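Local coordinates for fibronectin type III domain-containing protein (Simiduia agarivorans, PDB 6P2K) that probably hydrolyses xyloglucan-type polysaccharides as a family 74 glycoside hydrolase built on seven-bladed beta-propellers, the catalytic part of a longer multidomain protein, at residues R512-K523 / I569-E580; A454-V463 / E537-Y545. All blocks are in the same frame, centred on the assembly; numbering follows the deposited sequence.

Both contacts join neighbouring propeller blades, and both use the blade of strands 511-516 to 555-559. Contact 1 sets its strand 511-516, with the following loop, against strand 567-575 of the next blade; contact 2 lays its helix 539-547 on the hairpin 454-463 of the preceding blade. Each is partly buried. In contact 1 alanine, isoleucine and proline fill the middle, with charged groups at the two ends. Contact 2 has an apolar floor below a tryptophan at the periphery, where a second subunit and a zinc ion meet the helix. The two touch at Ala-522 O and Ile-539 N, probably a hydrogen bond, with Ala-522 also packed against Asp-455.

Contact 1: residues R512-K523 / I569-E580; sequences RDVAVSPANPAK and IARKIAPHPTNE
Glu-580, in the loop after strand 567-575, reaches Asn-520 and Lys-523 in the loop after strand 511-516. Its CB lies beside Ser-517 OG and the methyl of Ala-519; CG, set between the backbone N and the carbonyl carbon (chi1 70°), carries the extended chain toward Lys-523 NZ. At the tip OE1 sits by Asn-520 CB, 3.7 Å away, while OE2 is gripped twice: Lys-523 NZ forms a salt bridge to it at 2.7 Å on the anti side, and Asn-520 ND2 a nearly straight hydrogen bond at 3.0 Å on the syn side, from opposite faces of the carboxylate. A leucine here offers no acceptor, and Lys-523 and the Asn-520 amide would probably lose their shared oxygen. Water 3 also bridges Lys-523 NZ and Glu-580 O.

Strands 511-516 and 567-575 open successive propeller blades; their segments 512-516 and 572-575 run side by side in the same direction, 18° apart, the latter past a corner of the chain at Arg-571. Between them Ala-515 CB packs on Ile-573 CB at 3.8 Å, and Pro-575 sets CB against Ser-517 CA and CG beside Val-516 O, crossing Pro-518 at about a right angle. Asp-513 spans the gap: OD2 accepts from Ile-573 N at 2.8 Å, 19° out of the carboxylate plane, while OD1 binds a zinc ion together with Asp-405. Beyond it Arg-571 CD lies over one face of the Arg-512 guanidinium, 3.4 Å from NH2. Arg-512 NH2 hydrogen-bonds to Trp-616 O, Arg-571 NH2 to Thr-744 O, and Arg-571 NE forms a salt bridge with Asp-617.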
loop_
_atom_site.group_PDB
_atom_site.type_symbol
_atom_site.label_atom_id
_atom_site.label_comp_id
_atom_site.label_asym_id
_atom_site.label_seq_id
_atom_site.Cartn_x
_atom_site.Cartn_y
_atom_site.Cartn_z
ATOM N N ARG B 512 -25.099 22.760 18.451
ATOM C CA ARG B 512 -26.483 22.292 18.401
ATOM C C ARG B 512 -26.985 22.149 16.970
ATOM O O ARG B 512 -27.846 21.305 16.702
ATOM C CB ARG B 512 -27.397 23.214 19.204
ATOM C CG ARG B 512 -28.731 22.560 19.493
ATOM C CD ARG B 512 -29.588 23.339 20.465
ATOM N NE ARG B 512 -30.877 22.675 20.636
ATOM C CZ ARG B 512 -32.024 23.308 20.865
ATOM N NH1 ARG B 512 -32.046 24.631 20.957
ATOM N NH2 ARG B 512 -33.150 22.613 20.998
ATOM N N ASP B 513 -26.467 22.941 16.035
ATOM C CA ASP B 513 -26.658 22.617 14.629
ATOM C C ASP B 513 -25.363 22.853 13.868
ATOM O O ASP B 513 -24.522 23.670 14.252
ATOM C CB ASP B 513 -27.805 23.408 13.979
ATOM C CG ASP B 513 -28.310 22.763 12.674
ATOM O OD1 ASP B 513 -28.435 21.510 12.586
ATOM O OD2 ASP B 513 -28.601 23.529 11.727
ATOM N N VAL B 514 -25.217 22.082 12.797
ATOM C CA VAL B 514 -24.117 22.160 11.849
ATOM C C VAL B 514 -24.755 22.125 10.472
ATOM O O VAL B 514 -25.590 21.256 10.201
ATOM C CB VAL B 514 -23.135 20.984 12.024
ATOM C CG1 VAL B 514 -22.121 20.952 10.896
ATOM C CG2 VAL B 514 -22.457 21.034 13.387
ATOM N N ALA B 515 -24.397 23.076 9.611
ATOM C CA ALA B 515 -25.060 23.168 8.318
ATOM C C ALA B 515 -24.073 23.557 7.231
ATOM O O ALA B 515 -23.189 24.393 7.444
ATOM C CB ALA B 515 -26.221 24.171 8.359
ATOM N N VAL B 516 -24.248 22.950 6.058
ATOM C CA VAL B 516 -23.388 23.160 4.900
ATOM C C VAL B 516 -24.034 24.194 3.987
ATOM O O VAL B 516 -25.256 24.181 3.774
ATOM C CB VAL B 516 -23.156 21.827 4.163
ATOM C CG1 VAL B 516 -22.315 22.030 2.931
ATOM C CG2 VAL B 516 -22.506 20.813 5.098
ATOM N N SER B 517 -23.224 25.099 3.456
ATOM C CA SER B 517 -23.731 26.101 2.522
ATOM C C SER B 517 -24.095 25.453 1.196
ATOM O O SER B 517 -23.228 24.836 0.565
ATOM C CB SER B 517 -22.686 27.191 2.294
ATOM O OG SER B 517 -22.895 27.846 1.051
ATOM N N PRO B 518 -25.344 25.565 0.730
ATOM C CA PRO B 518 -25.669 25.020 -0.597
ATOM C C PRO B 518 -24.940 25.732 -1.722
ATOM O O PRO B 518 -24.674 25.114 -2.759
ATOM C CB PRO B 518 -27.188 25.213 -0.698
ATOM C CG PRO B 518 -27.660 25.346 0.718
ATOM C CD PRO B 518 -26.542 26.047 1.440
ATOM N N ALA B 519 -24.604 27.013 -1.547
ATOM C CA ALA B 519 -23.887 27.740 -2.588
ATOM C C ALA B 519 -22.436 27.293 -2.684
ATOM O O ALA B 519 -21.832 27.384 -3.759
ATOM C CB ALA B 519 -23.960 29.243 -2.325
ATOM N N ASN B 520 -21.866 26.814 -1.579
ATOM C CA ASN B 520 -20.476 26.360 -1.551
ATOM C C ASN B 520 -20.390 25.207 -0.569
ATOM O O ASN B 520 -20.089 25.397 0.618
ATOM C CB ASN B 520 -19.522 27.489 -1.161
ATOM C CG ASN B 520 -18.069 27.043 -1.111
ATOM O OD1 ASN B 520 -17.739 25.914 -1.472
ATOM N ND2 ASN B 520 -17.193 27.935 -0.661
ATOM N N PRO B 521 -20.646 23.980 -1.030
ATOM C CA PRO B 521 -20.710 22.838 -0.107
ATOM C C PRO B 521 -19.385 22.480 0.547
ATOM O O PRO B 521 -19.342 21.517 1.322
ATOM C CB PRO B 521 -21.215 21.694 -1.000
ATOM C CG PRO B 521 -20.826 22.097 -2.386
ATOM C CD PRO B 521 -20.924 23.595 -2.424
ATOM N N ALA B 522 -18.304 23.207 0.268
ATOM C CA ALA B 522 -17.080 23.040 1.040
ATOM C C ALA B 522 -17.103 23.844 2.333
ATOM O O ALA B 522 -16.291 23.582 3.228
ATOM C CB ALA B 522 -15.866 23.442 0.199
ATOM N N LYS B 523 -18.017 24.803 2.450
ATOM C CA LYS B 523 -18.094 25.701 3.595
ATOM C C LYS B 523 -19.140 25.191 4.578
ATOM O O LYS B 523 -20.271 24.889 4.183
ATOM C CB LYS B 523 -18.441 27.118 3.131
ATOM C CG LYS B 523 -18.715 28.114 4.246
ATOM C CD LYS B 523 -18.734 29.543 3.703
ATOM C CE LYS B 523 -17.372 29.938 3.147
ATOM N NZ LYS B 523 -17.376 31.304 2.541
ATOM N N ILE B 569 -27.616 30.367 21.464
ATOM C CA ILE B 569 -27.832 28.975 21.083
ATOM C C ILE B 569 -28.617 28.959 19.782
ATOM O O ILE B 569 -29.580 29.717 19.622
ATOM C CB ILE B 569 -28.584 28.185 22.175
ATOM C CG1 ILE B 569 -27.820 28.212 23.497
ATOM C CG2 ILE B 569 -28.815 26.749 21.740
ATOM C CD1 ILE B 569 -28.651 27.783 24.691
ATOM N N ALA B 570 -28.213 28.099 18.851
ATOM C CA ALA B 570 -28.908 27.943 17.579
ATOM C C ALA B 570 -29.553 26.567 17.511
ATOM O O ALA B 570 -28.915 25.561 17.832
ATOM C CB ALA B 570 -27.956 28.133 16.397
ATOM N N ARG B 571 -30.815 26.527 17.089
ATOM C CA ARG B 571 -31.494 25.259 16.858
ATOM C C ARG B 571 -31.354 24.784 15.418
ATOM O O ARG B 571 -31.256 23.577 15.176
ATOM C CB ARG B 571 -32.974 25.382 17.232
ATOM C CG ARG B 571 -33.833 24.176 16.853
ATOM C CD ARG B 571 -33.464 22.938 17.654
ATOM N NE ARG B 571 -34.414 21.850 17.431
ATOM C CZ ARG B 571 -34.372 21.023 16.391
ATOM N NH1 ARG B 571 -33.418 21.156 15.474
ATOM N NH2 ARG B 571 -35.281 20.065 16.268
ATOM N N LYS B 572 -31.327 25.706 14.459
ATOM C CA LYS B 572 -31.123 25.358 13.063
ATOM C C LYS B 572 -30.401 26.502 12.369
ATOM O O LYS B 572 -30.727 27.672 12.585
ATOM C CB LYS B 572 -32.450 25.065 12.352
ATOM C CG LYS B 572 -32.308 24.919 10.847
ATOM C CD LYS B 572 -33.265 23.892 10.274
ATOM C CE LYS B 572 -32.927 23.598 8.818
ATOM N NZ LYS B 572 -34.065 22.955 8.108
ATOM N N ILE B 573 -29.417 26.156 11.545
ATOM C CA ILE B 573 -28.696 27.113 10.716
ATOM C C ILE B 573 -29.156 26.924 9.280
ATOM O O ILE B 573 -29.175 25.796 8.772
ATOM C CB ILE B 573 -27.174 26.935 10.832
ATOM C CG1 ILE B 573 -26.718 27.150 12.277
ATOM C CG2 ILE B 573 -26.457 27.892 9.899
ATOM C CD1 ILE B 573 -25.247 26.836 12.498
ATOM N N ALA B 574 -29.535 28.025 8.628
ATOM C CA ALA B 574 -30.047 28.009 7.259
ATOM C C ALA B 574 -29.175 28.913 6.399
ATOM O O ALA B 574 -29.451 30.117 6.271
ATOM C CB ALA B 574 -31.510 28.449 7.214
ATOM N N PRO B 575 -28.112 28.382 5.800
ATOM C CA PRO B 575 -27.299 29.197 4.892
ATOM C C PRO B 575 -28.085 29.573 3.648
ATOM O O PRO B 575 -28.950 28.829 3.180
ATOM C CB PRO B 575 -26.114 28.283 4.548
ATOM C CG PRO B 575 -26.127 27.209 5.604
ATOM C CD PRO B 575 -27.576 27.019 5.940
ATOM N N HIS B 576 -27.775 30.754 3.122
ATOM C CA HIS B 576 -28.487 31.271 1.963
ATOM C C HIS B 576 -28.289 30.332 0.774
ATOM O O HIS B 576 -27.181 29.829 0.559
ATOM C CB HIS B 576 -27.989 32.681 1.637
ATOM C CG HIS B 576 -28.834 33.421 0.647
ATOM N ND1 HIS B 576 -28.879 33.091 -0.690
ATOM C CD2 HIS B 576 -29.654 34.488 0.801
ATOM C CE1 HIS B 576 -29.699 33.918 -1.317
ATOM N NE2 HIS B 576 -30.180 34.776 -0.435
ATOM N N PRO B 577 -29.339 30.059 -0.007
ATOM C CA PRO B 577 -29.224 29.015 -1.038
ATOM C C PRO B 577 -28.279 29.362 -2.178
ATOM O O PRO B 577 -27.738 28.443 -2.808
ATOM C CB PRO B 577 -30.668 28.851 -1.534
ATOM C CG PRO B 577 -31.347 30.132 -1.171
ATOM C CD PRO B 577 -30.717 30.564 0.117
ATOM N N THR B 578 -28.062 30.646 -2.474
ATOM C CA THR B 578 -27.193 31.035 -3.580
ATOM C C THR B 578 -26.105 32.034 -3.214
ATOM O O THR B 578 -25.236 32.294 -4.051
ATOM C CB THR B 578 -28.013 31.627 -4.739
ATOM O OG1 THR B 578 -28.627 32.851 -4.318
ATOM C CG2 THR B 578 -29.088 30.654 -5.200
ATOM N N ASN B 579 -26.118 32.601 -2.011
ATOM C CA ASN B 579 -25.137 33.603 -1.603
ATOM C C ASN B 579 -24.428 33.091 -0.352
ATOM O O ASN B 579 -24.989 33.132 0.749
ATOM C CB ASN B 579 -25.810 34.950 -1.360
ATOM C CG ASN B 579 -24.815 36.073 -1.138
ATOM O OD1 ASN B 579 -23.616 35.839 -0.978
ATOM N ND2 ASN B 579 -25.311 37.306 -1.124
ATOM N N GLU B 580 -23.186 32.624 -0.511
ATOM C CA GLU B 580 -22.480 32.055 0.630
ATOM C C GLU B 580 -22.069 33.105 1.655
ATOM O O GLU B 580 -21.597 32.731 2.734
ATOM C CB GLU B 580 -21.260 31.252 0.164
ATOM C CG GLU B 580 -20.111 32.058 -0.413
ATOM C CD GLU B 580 -18.947 31.170 -0.840
ATOM O OE1 GLU B 580 -18.746 30.993 -2.061
ATOM O OE2 GLU B 580 -18.239 30.638 0.043
HETATM O O HOH W 1 -30.162 21.152 15.772
HETATM O O HOH W 2 -24.785 29.611 1.517
HETATM O O HOH W 3 -18.925 33.219 3.474
#

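Contact 2: residues A454-V463 / E537-Y545; sequences ADAWGVPTVV and EDIGRALDY. With ZN (zinc ion), chain O; PE3 (3,6,9,12,15,18,21,24,27,30,33,36,39-tridecaoxahentetracontane-1,41-diol), chain V.
Trp-457 and Asp-544 both turn CG anti to their own carbonyl carbon (chi1 -52° and -72°), which brings the indole edge up to the helix carboxylate. The ring and the carboxylate are only 17° from coplanar, and NE1 gives OD1 of Asp-544 a weak hydrogen bond of 3.1 Å. Over one indole face lies Gly-540 CA, a CH-pi contact 3.7 Å from the centroid of the five-membered ring, an approach that relies on glycine lacking a side chain. Trp-457 and Gly-458 form the corner of a type I' turn in hairpin 454-463. Beneath it Ala-456 CB meets Leu-543 CD1 at 3.7 Å, while Ile-539 lays CG2 by Asp-455 O and brings CD1 within 3.5 Å of Val-463 CG1, seating helix 539-547 on the neighbouring blade. Asp-538 caps the helix through OD1, which accepts from Arg-541 N and, with water 4, links to Asp-455 O and Trp-457 N. Asp-544 OD2 binds zinc at 2.2 Å, a metal shared with Asp-544 of the second subunit, whose Arg-548 also bonds OD2 and makes a cation-pi contact with Trp-457. With only a weak bond from the indole, this carboxylate probably has its charge balanced mainly by metal and arginine.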
loop_
_atom_site.group_PDB
_atom_site.type_symbol
_atom_site.label_atom_id
_atom_site.label_comp_id
_atom_site.label_asym_id
_atom_site.label_seq_id
_atom_site.Cartn_x
_atom_site.Cartn_y
_atom_site.Cartn_z
ATOM N N ALA B 454 -21.137 17.533 3.243
ATOM C CA ALA B 454 -20.279 18.585 2.717
ATOM C C ALA B 454 -19.514 18.074 1.494
ATOM O O ALA B 454 -19.796 16.995 0.960
ATOM C CB ALA B 454 -19.328 19.084 3.807
ATOM N N ASP B 455 -18.519 18.850 1.061
ATOM C CA ASP B 455 -17.770 18.559 -0.160
ATOM C C ASP B 455 -16.292 18.838 0.089
ATOM O O ASP B 455 -15.898 19.996 0.261
ATOM C CB ASP B 455 -18.290 19.397 -1.326
ATOM C CG ASP B 455 -17.328 19.433 -2.488
ATOM O OD1 ASP B 455 -16.947 18.348 -2.963
ATOM O OD2 ASP B 455 -16.951 20.542 -2.923
ATOM N N ALA B 456 -15.475 17.786 0.090
ATOM C CA ALA B 456 -14.034 17.896 0.320
ATOM C C ALA B 456 -13.303 17.548 -0.975
ATOM O O ALA B 456 -13.070 16.371 -1.269
ATOM C CB ALA B 456 -13.596 16.991 1.468
ATOM N N TRP B 457 -12.931 18.578 -1.735
ATOM C CA TRP B 457 -12.224 18.408 -3.005
ATOM C C TRP B 457 -12.986 17.473 -3.944
ATOM O O TRP B 457 -12.397 16.642 -4.636
ATOM C CB TRP B 457 -10.798 17.891 -2.792
ATOM C CG TRP B 457 -9.952 18.668 -1.820
ATOM C CD1 TRP B 457 -9.290 18.164 -0.737
ATOM C CD2 TRP B 457 -9.641 20.069 -1.861
ATOM N NE1 TRP B 457 -8.599 19.161 -0.096
ATOM C CE2 TRP B 457 -8.799 20.341 -0.763
ATOM C CE3 TRP B 457 -9.998 21.120 -2.714
ATOM C CZ2 TRP B 457 -8.309 21.619 -0.493
ATOM C CZ3 TRP B 457 -9.511 22.391 -2.443
ATOM C CH2 TRP B 457 -8.674 22.627 -1.342
ATOM N N GLY B 458 -14.311 17.596 -3.957
ATOM C CA GLY B 458 -15.134 16.795 -4.836
ATOM C C GLY B 458 -15.644 15.496 -4.247
ATOM O O GLY B 458 -16.456 14.821 -4.893
ATOM N N VAL B 459 -15.203 15.119 -3.055
ATOM C CA VAL B 459 -15.646 13.892 -2.398
ATOM C C VAL B 459 -16.729 14.258 -1.388
ATOM O O VAL B 459 -16.457 15.046 -0.470
ATOM C CB VAL B 459 -14.479 13.164 -1.710
ATOM C CG1 VAL B 459 -14.907 11.783 -1.245
ATOM C CG2 VAL B 459 -13.283 13.059 -2.648
ATOM N N PRO B 460 -17.941 13.717 -1.507
ATOM C CA PRO B 460 -18.976 14.012 -0.510
ATOM C C PRO B 460 -18.548 13.524 0.865
ATOM O O PRO B 460 -17.991 12.436 1.014
ATOM C CB PRO B 460 -20.201 13.249 -1.030
ATOM C CG PRO B 460 -19.645 12.179 -1.917
ATOM C CD PRO B 460 -18.393 12.748 -2.519
ATOM N N THR B 461 -18.808 14.350 1.875
ATOM C CA THR B 461 -18.246 14.143 3.202
ATOM C C THR B 461 -19.304 14.437 4.253
ATOM O O THR B 461 -19.810 15.562 4.331
ATOM C CB THR B 461 -17.021 15.039 3.414
ATOM O OG1 THR B 461 -16.057 14.773 2.388
ATOM C CG2 THR B 461 -16.395 14.789 4.779
ATOM N N VAL B 462 -19.630 13.426 5.062
ATOM C CA VAL B 462 -20.532 13.623 6.187
ATOM C C VAL B 462 -19.862 14.529 7.210
ATOM O O VAL B 462 -18.669 14.384 7.501
ATOM C CB VAL B 462 -20.902 12.270 6.822
ATOM C CG1 VAL B 462 -22.189 12.387 7.633
ATOM C CG2 VAL B 462 -21.008 11.186 5.760
ATOM N N VAL B 463 -20.623 15.475 7.755
ATOM C CA VAL B 463 -20.199 16.271 8.901
ATOM C C VAL B 463 -21.207 16.053 10.019
ATOM O O VAL B 463 -22.408 15.908 9.763
ATOM C CB VAL B 463 -20.070 17.773 8.564
ATOM C CG1 VAL B 463 -19.031 17.981 7.484
ATOM C CG2 VAL B 463 -21.416 18.359 8.136
ATOM N N GLU B 537 -14.074 27.299 6.483
ATOM C CA GLU B 537 -14.130 27.945 5.175
ATOM C C GLU B 537 -14.081 26.921 4.046
ATOM O O GLU B 537 -14.824 27.031 3.064
ATOM C CB GLU B 537 -12.984 28.949 5.045
ATOM C CG GLU B 537 -12.837 29.554 3.661
ATOM C CD GLU B 537 -13.760 30.738 3.451
ATOM O OE1 GLU B 537 -14.183 30.972 2.295
ATOM O OE2 GLU B 537 -14.062 31.434 4.444
ATOM N N ASP B 538 -13.214 25.917 4.173
ATOM C CA ASP B 538 -13.088 24.869 3.164
ATOM C C ASP B 538 -12.743 23.581 3.896
ATOM O O ASP B 538 -11.644 23.458 4.444
ATOM C CB ASP B 538 -12.019 25.222 2.132
ATOM C CG ASP B 538 -11.987 24.252 0.962
ATOM O OD1 ASP B 538 -11.875 23.028 1.191
ATOM O OD2 ASP B 538 -12.073 24.716 -0.195
ATOM N N ILE B 539 -13.676 22.625 3.906
ATOM C CA ILE B 539 -13.457 21.410 4.678
ATOM C C ILE B 539 -12.393 20.521 4.043
ATOM O O ILE B 539 -11.744 19.739 4.746
ATOM C CB ILE B 539 -14.782 20.651 4.868
ATOM C CG1 ILE B 539 -14.585 19.485 5.839
ATOM C CG2 ILE B 539 -15.327 20.172 3.524
ATOM C CD1 ILE B 539 -15.850 18.772 6.196
ATOM N N GLY B 540 -12.180 20.631 2.730
ATOM C CA GLY B 540 -11.070 19.915 2.121
ATOM C C GLY B 540 -9.726 20.372 2.659
ATOM O O GLY B 540 -8.853 19.554 2.959
ATOM N N ARG B 541 -9.547 21.688 2.796
ATOM C CA ARG B 541 -8.312 22.215 3.368
ATOM C C ARG B 541 -8.139 21.767 4.814
ATOM O O ARG B 541 -7.032 21.414 5.235
ATOM C CB ARG B 541 -8.311 23.740 3.270
ATOM C CG ARG B 541 -7.027 24.403 3.719
ATOM C CD ARG B 541 -6.989 25.850 3.258
ATOM N NE ARG B 541 -5.691 26.473 3.503
ATOM C CZ ARG B 541 -5.502 27.511 4.312
ATOM N NH1 ARG B 541 -6.530 28.049 4.955
ATOM N NH2 ARG B 541 -4.286 28.012 4.475
ATOM N N ALA B 542 -9.224 21.775 5.592
ATOM C CA ALA B 542 -9.146 21.281 6.963
ATOM C C ALA B 542 -8.745 19.813 6.992
ATOM O O ALA B 542 -7.999 19.381 7.880
ATOM C CB ALA B 542 -10.484 21.486 7.671
ATOM N N LEU B 543 -9.222 19.031 6.023
ATOM C CA LEU B 543 -8.819 17.634 5.962
ATOM C C LEU B 543 -7.378 17.488 5.482
ATOM O O LEU B 543 -6.687 16.550 5.897
ATOM C CB LEU B 543 -9.788 16.849 5.078
ATOM C CG LEU B 543 -11.138 16.613 5.768
ATOM C CD1 LEU B 543 -12.241 16.253 4.785
ATOM C CD2 LEU B 543 -11.006 15.538 6.838
ATOM N N ASP B 544 -6.902 18.404 4.627
ATOM C CA ASP B 544 -5.492 18.392 4.238
ATOM C C ASP B 544 -4.599 18.503 5.468
ATOM O O ASP B 544 -3.643 17.735 5.628
ATOM C CB ASP B 544 -5.191 19.521 3.231
ATOM C CG ASP B 544 -5.768 19.241 1.852
ATOM O OD1 ASP B 544 -6.226 18.104 1.611
ATOM O OD2 ASP B 544 -5.759 20.161 1.008
ATOM N N TYR B 545 -4.916 19.438 6.367
ATOM C CA TYR B 545 -4.140 19.582 7.593
ATOM C C TYR B 545 -4.287 18.361 8.489
ATOM O O TYR B 545 -3.304 17.895 9.078
ATOM C CB TYR B 545 -4.569 20.840 8.351
ATOM C CG TYR B 545 -3.893 22.100 7.879
ATOM C CD1 TYR B 545 -4.151 22.616 6.615
ATOM C CD2 TYR B 545 -2.999 22.781 8.697
ATOM C CE1 TYR B 545 -3.538 23.772 6.177
ATOM C CE2 TYR B 545 -2.380 23.939 8.265
ATOM C CZ TYR B 545 -2.655 24.428 7.002
ATOM O OH TYR B 545 -2.048 25.580 6.564
HETATM ZN ZN ZN O . -4.075 21.635 1.217
HETATM O O43 PE3 V . -19.369 15.603 -4.493
HETATM C C42 PE3 V . -20.245 16.681 -4.156
HETATM C C41 PE3 V . -20.960 16.378 -2.837
HETATM O O40 PE3 V . -21.827 17.484 -2.556
HETATM C C39 PE3 V . -22.555 17.272 -1.340
HETATM C C38 PE3 V . -23.452 18.478 -1.096
HETATM O O37 PE3 V . -24.371 18.637 -2.193
HETATM O O HOH W 4 -13.330 21.028 -0.584
HETATM O O HOH W 5 -4.407 22.729 -0.403
HETATM O O HOH W 6 -3.872 22.819 2.983
#